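Local coordinates for glutathione S-transferase-like protein (Methylobacillus flagellatus, PDB 4GLT) that binds glutathione and probably acts as a transferase of the glutathione S-transferase family, at residues R35-V39 / S216-P222; A99-P103 / F174-I179; A119-T123 / A180-M184. One frame throughout, in Å; residues are numbered along the deposited sequence.

Contact 1. Residues R35-V39 / S216-P222; sequences RKVRV and SFKDTAP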
loop_
_atom_site.group_PDB
_atom_site.type_symbol
_atom_site.label_atom_id
_atom_site.label_comp_id
_atom_site.label_asym_id
_atom_site.label_seq_id
_atom_site.Cartn_x
_atom_site.Cartn_y
_atom_site.Cartn_z
ATOM N N ARG A 35 -1.060 -4.048 -13.566
ATOM C CA ARG A 35 -2.210 -3.966 -14.444
ATOM C C ARG A 35 -3.077 -2.754 -14.107
ATOM O O ARG A 35 -3.578 -2.076 -15.004
ATOM C CB ARG A 35 -3.034 -5.259 -14.379
ATOM C CG ARG A 35 -4.141 -5.316 -15.416
ATOM C CD ARG A 35 -5.029 -6.541 -15.268
ATOM N NE ARG A 35 -5.967 -6.645 -16.384
ATOM C CZ ARG A 35 -6.888 -7.594 -16.510
ATOM N NH1 ARG A 35 -7.012 -8.534 -15.589
ATOM N NH2 ARG A 35 -7.675 -7.601 -17.570
ATOM N N LYS A 36 -3.268 -2.502 -12.816
ATOM C CA LYS A 36 -4.035 -1.343 -12.367
ATOM C C LYS A 36 -3.387 -0.076 -12.939
ATOM O O LYS A 36 -4.080 0.821 -13.438
ATOM C CB LYS A 36 -4.102 -1.303 -10.825
ATOM C CG LYS A 36 -4.878 -0.124 -10.234
ATOM C CD LYS A 36 -4.772 -0.065 -8.704
ATOM C CE LYS A 36 -3.329 -0.275 -8.250
ATOM N NZ LYS A 36 -3.075 0.185 -6.854
ATOM N N VAL A 37 -2.055 -0.015 -12.882
ATOM C CA VAL A 37 -1.305 1.109 -13.450
ATOM C C VAL A 37 -1.462 1.188 -14.975
ATOM O O VAL A 37 -1.730 2.250 -15.525
ATOM C CB VAL A 37 0.198 1.039 -13.088
ATOM C CG1 VAL A 37 0.938 2.229 -13.662
ATOM C CG2 VAL A 37 0.379 1.001 -11.583
ATOM N N ARG A 38 -1.289 0.067 -15.667
ATOM C CA ARG A 38 -1.418 0.087 -17.120
ATOM C C ARG A 38 -2.812 0.558 -17.512
ATOM O O ARG A 38 -2.964 1.366 -18.428
ATOM C CB ARG A 38 -1.130 -1.283 -17.722
ATOM C CG ARG A 38 0.278 -1.783 -17.448
ATOM C CD ARG A 38 0.315 -3.301 -17.469
ATOM N NE ARG A 38 0.381 -3.845 -18.823
ATOM C CZ ARG A 38 0.017 -5.085 -19.143
ATOM N NH1 ARG A 38 -0.453 -5.899 -18.208
ATOM N NH2 ARG A 38 0.114 -5.512 -20.394
ATOM N N VAL A 39 -3.829 0.070 -16.807
ATOM C CA VAL A 39 -5.207 0.410 -17.149
ATOM C C VAL A 39 -5.494 1.896 -16.963
ATOM O O VAL A 39 -6.279 2.493 -17.712
ATOM C CB VAL A 39 -6.239 -0.428 -16.355
ATOM C CG1 VAL A 39 -7.627 0.210 -16.430
ATOM C CG2 VAL A 39 -6.309 -1.847 -16.900
ATOM N N SER A 216 -8.872 -0.885 -22.501
ATOM C CA SER A 216 -7.914 -0.657 -21.427
ATOM C C SER A 216 -7.837 -1.914 -20.586
ATOM O O SER A 216 -6.773 -2.517 -20.431
ATOM C CB SER A 216 -8.355 0.512 -20.549
ATOM O OG SER A 216 -9.696 0.336 -20.119
ATOM N N PHE A 217 -8.983 -2.314 -20.047
ATOM C CA PHE A 217 -9.034 -3.481 -19.184
ATOM C C PHE A 217 -8.702 -4.773 -19.926
ATOM O O PHE A 217 -7.738 -5.455 -19.583
ATOM C CB PHE A 217 -10.387 -3.598 -18.482
ATOM C CG PHE A 217 -10.416 -4.668 -17.441
ATOM C CD1 PHE A 217 -9.556 -4.610 -16.356
ATOM C CD2 PHE A 217 -11.281 -5.741 -17.552
ATOM C CE1 PHE A 217 -9.559 -5.599 -15.394
ATOM C CE2 PHE A 217 -11.289 -6.736 -16.593
ATOM C CZ PHE A 217 -10.425 -6.667 -15.514
ATOM N N LYS A 218 -9.493 -5.096 -20.946
ATOM C CA LYS A 218 -9.321 -6.347 -21.677
ATOM C C LYS A 218 -7.950 -6.465 -22.331
ATOM O O LYS A 218 -7.413 -7.562 -22.467
ATOM C CB LYS A 218 -10.418 -6.520 -22.732
ATOM C CG LYS A 218 -10.475 -7.929 -23.299
ATOM C CD LYS A 218 -11.470 -8.062 -24.439
ATOM C CE LYS A 218 -11.353 -9.435 -25.086
ATOM N NZ LYS A 218 -12.234 -9.581 -26.278
ATOM N N ASP A 219 -7.388 -5.332 -22.738
ATOM C CA ASP A 219 -6.102 -5.319 -23.420
ATOM C C ASP A 219 -4.933 -5.629 -22.498
ATOM O O ASP A 219 -3.793 -5.715 -22.948
ATOM C CB ASP A 219 -5.860 -3.957 -24.067
ATOM C CG ASP A 219 -6.452 -3.856 -25.454
ATOM O OD1 ASP A 219 -7.078 -4.837 -25.915
ATOM O OD2 ASP A 219 -6.284 -2.790 -26.084
ATOM N N THR A 220 -5.207 -5.782 -21.209
ATOM C CA THR A 220 -4.129 -5.952 -20.237
ATOM C C THR A 220 -4.262 -7.220 -19.390
ATOM O O THR A 220 -3.590 -7.359 -18.371
ATOM C CB THR A 220 -4.024 -4.729 -19.305
ATOM O OG1 THR A 220 -5.278 -4.526 -18.645
ATOM C CG2 THR A 220 -3.656 -3.470 -20.099
ATOM N N ALA A 221 -5.119 -8.145 -19.815
ATOM C CA ALA A 221 -5.311 -9.397 -19.083
ATOM C C ALA A 221 -3.994 -10.131 -18.840
ATOM O O ALA A 221 -3.149 -10.239 -19.732
ATOM C CB ALA A 221 -6.292 -10.302 -19.815
ATOM N N PRO A 222 -3.813 -10.648 -17.621
ATOM C CA PRO A 222 -2.595 -11.395 -17.358
ATOM C C PRO A 222 -2.504 -12.603 -18.280
ATOM O O PRO A 222 -3.517 -13.046 -18.825
ATOM C CB PRO A 222 -2.741 -11.814 -15.888
ATOM C CG PRO A 222 -4.204 -11.721 -15.604
ATOM C CD PRO A 222 -4.701 -10.587 -16.450
#
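R35 reaches from helix 32-44 to T220 and F217 near the C-terminus. Its CG is anti to the backbone N (chi1 -172°) and the chain stays extended to NE, which carries the guanidinium into the bend of 216-222. CB points toward that segment; R35 CG passes T220 OG1 at 3.5 Å, and CD lies 3.5 Å from T220 O. R35 NE gives its N-H to T220 OG1 (3.2 Å, 166° at the hydrogen), with the oxygen close to the guanidinium plane. R35 NH2 reaches F217 O at 2.9 Å, also in that plane but from above the carbonyl plane; T220 N bonds the same oxygen from its other face. R35 NH1 sits 3.2 Å from P222 CD. A221 CA and P222 CD cover one face of the guanidinium, and the F217 ring lies flat on the other, planes 5° apart, an off-centre cation-pi stack. V39 CG2 fills in beside T220 OG1 at 3.4 Å. A leucine at R35 would probably leave T220 OG1 and F217 O without these donors and the F217 ring without its stacked cation. One buried arginine thus ties the thioredoxin-like domain to the tail, its charge probably eased by two oxygens and an aromatic face.

Contact 2. Residues A99-P103 / F174-I179; sequences AHLIP and FSLADI
L101 O accepts the backbone N-H of L176 at 2.9 Å, the one hydrogen bond between 99-103 and 174-179. It is nearly straight, 174° at the hydrogen. D93 holds the backbone N-H groups of L101 and I102. S175 CB crowds L101 O at 3.2 Å. Within 174-179 the polar contacts close the start of helix 176-191: S175 N donates to D178 OD2 at 2.9 Å, on the lone pair facing away from OD1, while S175 OG takes a weak bond from A177 N. S175 OG is placed for this by its chi1 of 59°, which sets it between its own N and carbonyl carbon. D178 OD1 is held separately by H207 NE2 and C169 N. The apolar contacts are looser. I102 CG1 lies 4.0 Å from L176 CD2, the two side chains side by side and pointing the same way. L101 CD2 meets F174 CE2 at 4.2 Å and I179 CD1 at 4.4 Å, while V40 of helix 32-44 also touches L101. S175 and D178 form the N-capping box well known at the start of this core helix in glutathione S-transferases, here docked against the linker between the two domains.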
loop_
_atom_site.group_PDB
_atom_site.type_symbol
_atom_site.label_atom_id
_atom_site.label_comp_id
_atom_site.label_asym_id
_atom_site.label_seq_id
_atom_site.Cartn_x
_atom_site.Cartn_y
_atom_site.Cartn_z
ATOM N N ALA A 99 -10.274 12.264 -17.705
ATOM C CA ALA A 99 -11.269 11.795 -16.763
ATOM C C ALA A 99 -10.709 11.959 -15.379
ATOM O O ALA A 99 -9.509 12.120 -15.216
ATOM C CB ALA A 99 -11.593 10.353 -17.028
ATOM N N HIS A 100 -11.567 11.941 -14.376
ATOM C CA HIS A 100 -11.057 11.995 -13.033
ATOM C C HIS A 100 -11.156 10.601 -12.463
ATOM O O HIS A 100 -12.207 10.190 -12.001
ATOM C CB HIS A 100 -11.896 12.945 -12.201
ATOM C CG HIS A 100 -12.260 14.207 -12.911
ATOM N ND1 HIS A 100 -11.957 15.455 -12.412
ATOM C CD2 HIS A 100 -12.901 14.415 -14.083
ATOM C CE1 HIS A 100 -12.400 16.377 -13.245
ATOM N NE2 HIS A 100 -12.975 15.773 -14.268
ATOM N N LEU A 101 -10.050 9.876 -12.499
ATOM C CA LEU A 101 -9.987 8.561 -11.908
ATOM C C LEU A 101 -10.106 8.705 -10.405
ATOM O O LEU A 101 -10.708 7.880 -9.743
ATOM C CB LEU A 101 -8.726 7.827 -12.337
ATOM C CG LEU A 101 -8.671 7.580 -13.841
ATOM C CD1 LEU A 101 -7.427 6.830 -14.245
ATOM C CD2 LEU A 101 -9.895 6.852 -14.303
ATOM N N ILE A 102 -9.501 9.755 -9.872
ATOM C CA ILE A 102 -9.648 10.076 -8.470
ATOM C C ILE A 102 -10.427 11.373 -8.335
ATOM O O ILE A 102 -9.938 12.432 -8.686
ATOM C CB ILE A 102 -8.293 10.278 -7.827
ATOM C CG1 ILE A 102 -7.448 9.024 -7.991
ATOM C CG2 ILE A 102 -8.458 10.608 -6.376
ATOM C CD1 ILE A 102 -6.078 9.168 -7.460
ATOM N N PRO A 103 -11.622 11.296 -7.776
ATOM C CA PRO A 103 -12.479 12.471 -7.667
ATOM C C PRO A 103 -11.838 13.623 -6.892
ATOM O O PRO A 103 -11.123 13.404 -5.918
ATOM C CB PRO A 103 -13.701 11.941 -6.908
ATOM C CG PRO A 103 -13.727 10.488 -7.233
ATOM C CD PRO A 103 -12.281 10.083 -7.264
ATOM N N PHE A 174 -17.054 5.952 -13.320
ATOM C CA PHE A 174 -15.916 5.094 -13.452
ATOM C C PHE A 174 -14.717 5.739 -12.767
ATOM O O PHE A 174 -14.314 6.845 -13.108
ATOM C CB PHE A 174 -15.647 4.861 -14.934
ATOM C CG PHE A 174 -14.499 3.944 -15.189
ATOM C CD1 PHE A 174 -14.667 2.580 -15.098
ATOM C CD2 PHE A 174 -13.254 4.451 -15.520
ATOM C CE1 PHE A 174 -13.601 1.728 -15.319
ATOM C CE2 PHE A 174 -12.183 3.605 -15.757
ATOM C CZ PHE A 174 -12.359 2.244 -15.651
ATOM N N SER A 175 -14.161 5.058 -11.777
ATOM C CA SER A 175 -13.012 5.600 -11.086
ATOM C C SER A 175 -11.940 4.546 -10.863
ATOM O O SER A 175 -12.095 3.379 -11.237
ATOM C CB SER A 175 -13.443 6.192 -9.743
ATOM O OG SER A 175 -14.048 5.200 -8.936
ATOM N N LEU A 176 -10.845 4.989 -10.258
ATOM C CA LEU A 176 -9.806 4.106 -9.788
ATOM C C LEU A 176 -10.429 2.904 -9.069
ATOM O O LEU A 176 -9.945 1.785 -9.189
ATOM C CB LEU A 176 -8.883 4.884 -8.853
ATOM C CG LEU A 176 -7.674 4.170 -8.270
ATOM C CD1 LEU A 176 -6.803 3.611 -9.387
ATOM C CD2 LEU A 176 -6.884 5.119 -7.366
ATOM N N ALA A 177 -11.515 3.133 -8.331
ATOM C CA ALA A 177 -12.161 2.044 -7.602
ATOM C C ALA A 177 -12.431 0.862 -8.538
ATOM O O ALA A 177 -11.893 -0.237 -8.368
ATOM C CB ALA A 177 -13.455 2.527 -6.969
ATOM N N ASP A 178 -13.264 1.105 -9.542
ATOM C CA ASP A 178 -13.603 0.086 -10.524
ATOM C C ASP A 178 -12.381 -0.595 -11.129
ATOM O O ASP A 178 -12.318 -1.825 -11.214
ATOM C CB ASP A 178 -14.466 0.736 -11.578
ATOM C CG ASP A 178 -15.630 1.466 -10.946
ATOM O OD1 ASP A 178 -16.551 0.770 -10.471
ATOM O OD2 ASP A 178 -15.589 2.712 -10.864
ATOM N N ILE A 179 -11.399 0.194 -11.530
ATOM C CA ILE A 179 -10.202 -0.389 -12.094
ATOM C C ILE A 179 -9.593 -1.374 -11.109
ATOM O O ILE A 179 -9.181 -2.475 -11.484
ATOM C CB ILE A 179 -9.167 0.684 -12.453
ATOM C CG1 ILE A 179 -9.723 1.601 -13.547
ATOM C CG2 ILE A 179 -7.869 0.032 -12.893
ATOM C CD1 ILE A 179 -8.735 2.636 -14.038
#

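Contact 3. Residues A119-T123 / A180-M184; sequences ADGVT and AVGCM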
loop_
_atom_site.group_PDB
_atom_site.type_symbol
_atom_site.label_atom_id
_atom_site.label_comp_id
_atom_site.label_asym_id
_atom_site.label_seq_id
_atom_site.Cartn_x
_atom_site.Cartn_y
_atom_site.Cartn_z
ATOM N N ALA A 119 -9.668 -3.593 -2.379
ATOM C CA ALA A 119 -9.273 -4.357 -3.555
ATOM C C ALA A 119 -7.793 -4.740 -3.527
ATOM O O ALA A 119 -7.437 -5.895 -3.773
ATOM C CB ALA A 119 -9.590 -3.560 -4.819
ATOM N N ASP A 120 -6.920 -3.785 -3.234
ATOM C CA ASP A 120 -5.501 -4.130 -3.137
ATOM C C ASP A 120 -5.261 -5.114 -1.995
ATOM O O ASP A 120 -4.443 -6.019 -2.108
ATOM C CB ASP A 120 -4.643 -2.885 -2.949
ATOM C CG ASP A 120 -4.483 -2.087 -4.232
ATOM O OD1 ASP A 120 -4.913 -2.581 -5.299
ATOM O OD2 ASP A 120 -3.928 -0.968 -4.171
ATOM N N GLY A 121 -5.999 -4.941 -0.906
ATOM C CA GLY A 121 -5.840 -5.785 0.270
ATOM C C GLY A 121 -6.208 -7.230 -0.009
ATOM O O GLY A 121 -5.522 -8.157 0.421
ATOM N N VAL A 122 -7.303 -7.411 -0.732
ATOM C CA VAL A 122 -7.709 -8.723 -1.192
ATOM C C VAL A 122 -6.628 -9.319 -2.082
ATOM O O VAL A 122 -6.297 -10.506 -1.980
ATOM C CB VAL A 122 -9.038 -8.636 -1.964
ATOM C CG1 VAL A 122 -9.368 -9.967 -2.623
ATOM C CG2 VAL A 122 -10.147 -8.227 -1.022
ATOM N N THR A 123 -6.061 -8.489 -2.946
ATOM C CA THR A 123 -5.020 -8.957 -3.851
ATOM C C THR A 123 -3.819 -9.389 -3.008
ATOM O O THR A 123 -3.223 -10.431 -3.266
ATOM C CB THR A 123 -4.633 -7.861 -4.876
ATOM O OG1 THR A 123 -5.816 -7.297 -5.468
ATOM C CG2 THR A 123 -3.783 -8.424 -5.964
ATOM N N ALA A 180 -9.551 -0.982 -9.843
ATOM C CA ALA A 180 -8.872 -1.786 -8.845
ATOM C C ALA A 180 -9.612 -3.090 -8.618
ATOM O O ALA A 180 -9.002 -4.149 -8.458
ATOM C CB ALA A 180 -8.722 -1.018 -7.549
ATOM N N VAL A 181 -10.933 -3.006 -8.601
ATOM C CA VAL A 181 -11.762 -4.185 -8.437
ATOM C C VAL A 181 -11.641 -5.129 -9.638
ATOM O O VAL A 181 -11.726 -6.344 -9.491
ATOM C CB VAL A 181 -13.227 -3.779 -8.196
ATOM C CG1 VAL A 181 -14.170 -4.948 -8.430
ATOM C CG2 VAL A 181 -13.371 -3.221 -6.791
ATOM N N GLY A 182 -11.430 -4.571 -10.824
ATOM C CA GLY A 182 -11.222 -5.397 -12.016
ATOM C C GLY A 182 -9.906 -6.163 -11.954
ATOM O O GLY A 182 -9.863 -7.386 -12.102
ATOM N N CYS A 183 -8.821 -5.438 -11.740
ATOM C CA CYS A 183 -7.512 -6.067 -11.646
ATOM C C CYS A 183 -7.487 -7.157 -10.578
ATOM O O CYS A 183 -6.870 -8.206 -10.772
ATOM C CB CYS A 183 -6.436 -5.003 -11.409
ATOM S SG CYS A 183 -6.427 -3.774 -12.738
ATOM N N MET A 184 -8.168 -6.901 -9.461
ATOM C CA MET A 184 -8.317 -7.868 -8.370
ATOM C C MET A 184 -8.968 -9.184 -8.813
ATOM O O MET A 184 -8.389 -10.266 -8.639
ATOM C CB MET A 184 -9.158 -7.261 -7.230
ATOM C CG MET A 184 -9.501 -8.275 -6.144
ATOM S SD MET A 184 -10.894 -7.798 -5.108
ATOM C CE MET A 184 -12.190 -7.627 -6.330
HETATM O O HOH W 1 -6.424 -3.930 -7.067
#
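M184 turns its thioether over V122 on the neighbouring helix. Its CG is anti to the backbone N, CB and CG leave helix 176-191 toward 119-123, and the bend at chi3 (59°) turns CE aside so that SD is what meets V122. M184 SD lies 3.6 Å from V122 CG1 and 3.7 Å from V122 CB, the two side chains crossing at a slant. Beside it, M184 CB rests 3.8 Å from T123 OG1. That hydroxyl is already committed: with OG1 anti to its own carbonyl carbon (chi1 -48°), T123 OG1 folds back one turn and donates to A119 O at 2.7 Å, on the other face of that carbonyl from T123 N. The bond fixes the rotation of T123 and presents the flank of OG1 to the methionine. These are two core helices of the all-helical C-terminal domain of the glutathione S-transferase fold, where the stretches 119-123 and 180-184 run nearly parallel, 15° between their directions, axes 9.0 Å apart. At the other end two alanine methyls meet, A119 CB 3.8 Å from A180 CB and 3.7 Å from A180 O. V181 CG2 flanks the same A119 methyl. D120 swings its carboxylate back toward the partner helix; a water in reach of both D120 OD1 and A180 O lies between them. Across the dimer interface, L68 of the second subunit packs on V122.

How the contacts relate
Helix 176-191 runs through all three: its first turn serves contact 2, the next turns contact 3, and I179, G182 and C183 touch contact 1. Contact 3 is fully buried and mostly apolar, a helix pair inside one domain. Contacts 1 and 2 are partly buried and lean more on hydrogen bonds, but contact 1 uses a charged side chain to join the domains, whereas contact 2 joins backbone to backbone at a helix start. Helix 32-44 links them: V39 CG1 packs on I179 CG2 at 3.6 Å, and K36 NZ forms a salt bridge with D120 OD2 at 3.0 Å. Contacts 1 and 3 lie nearer the bound glutathione than contact 2.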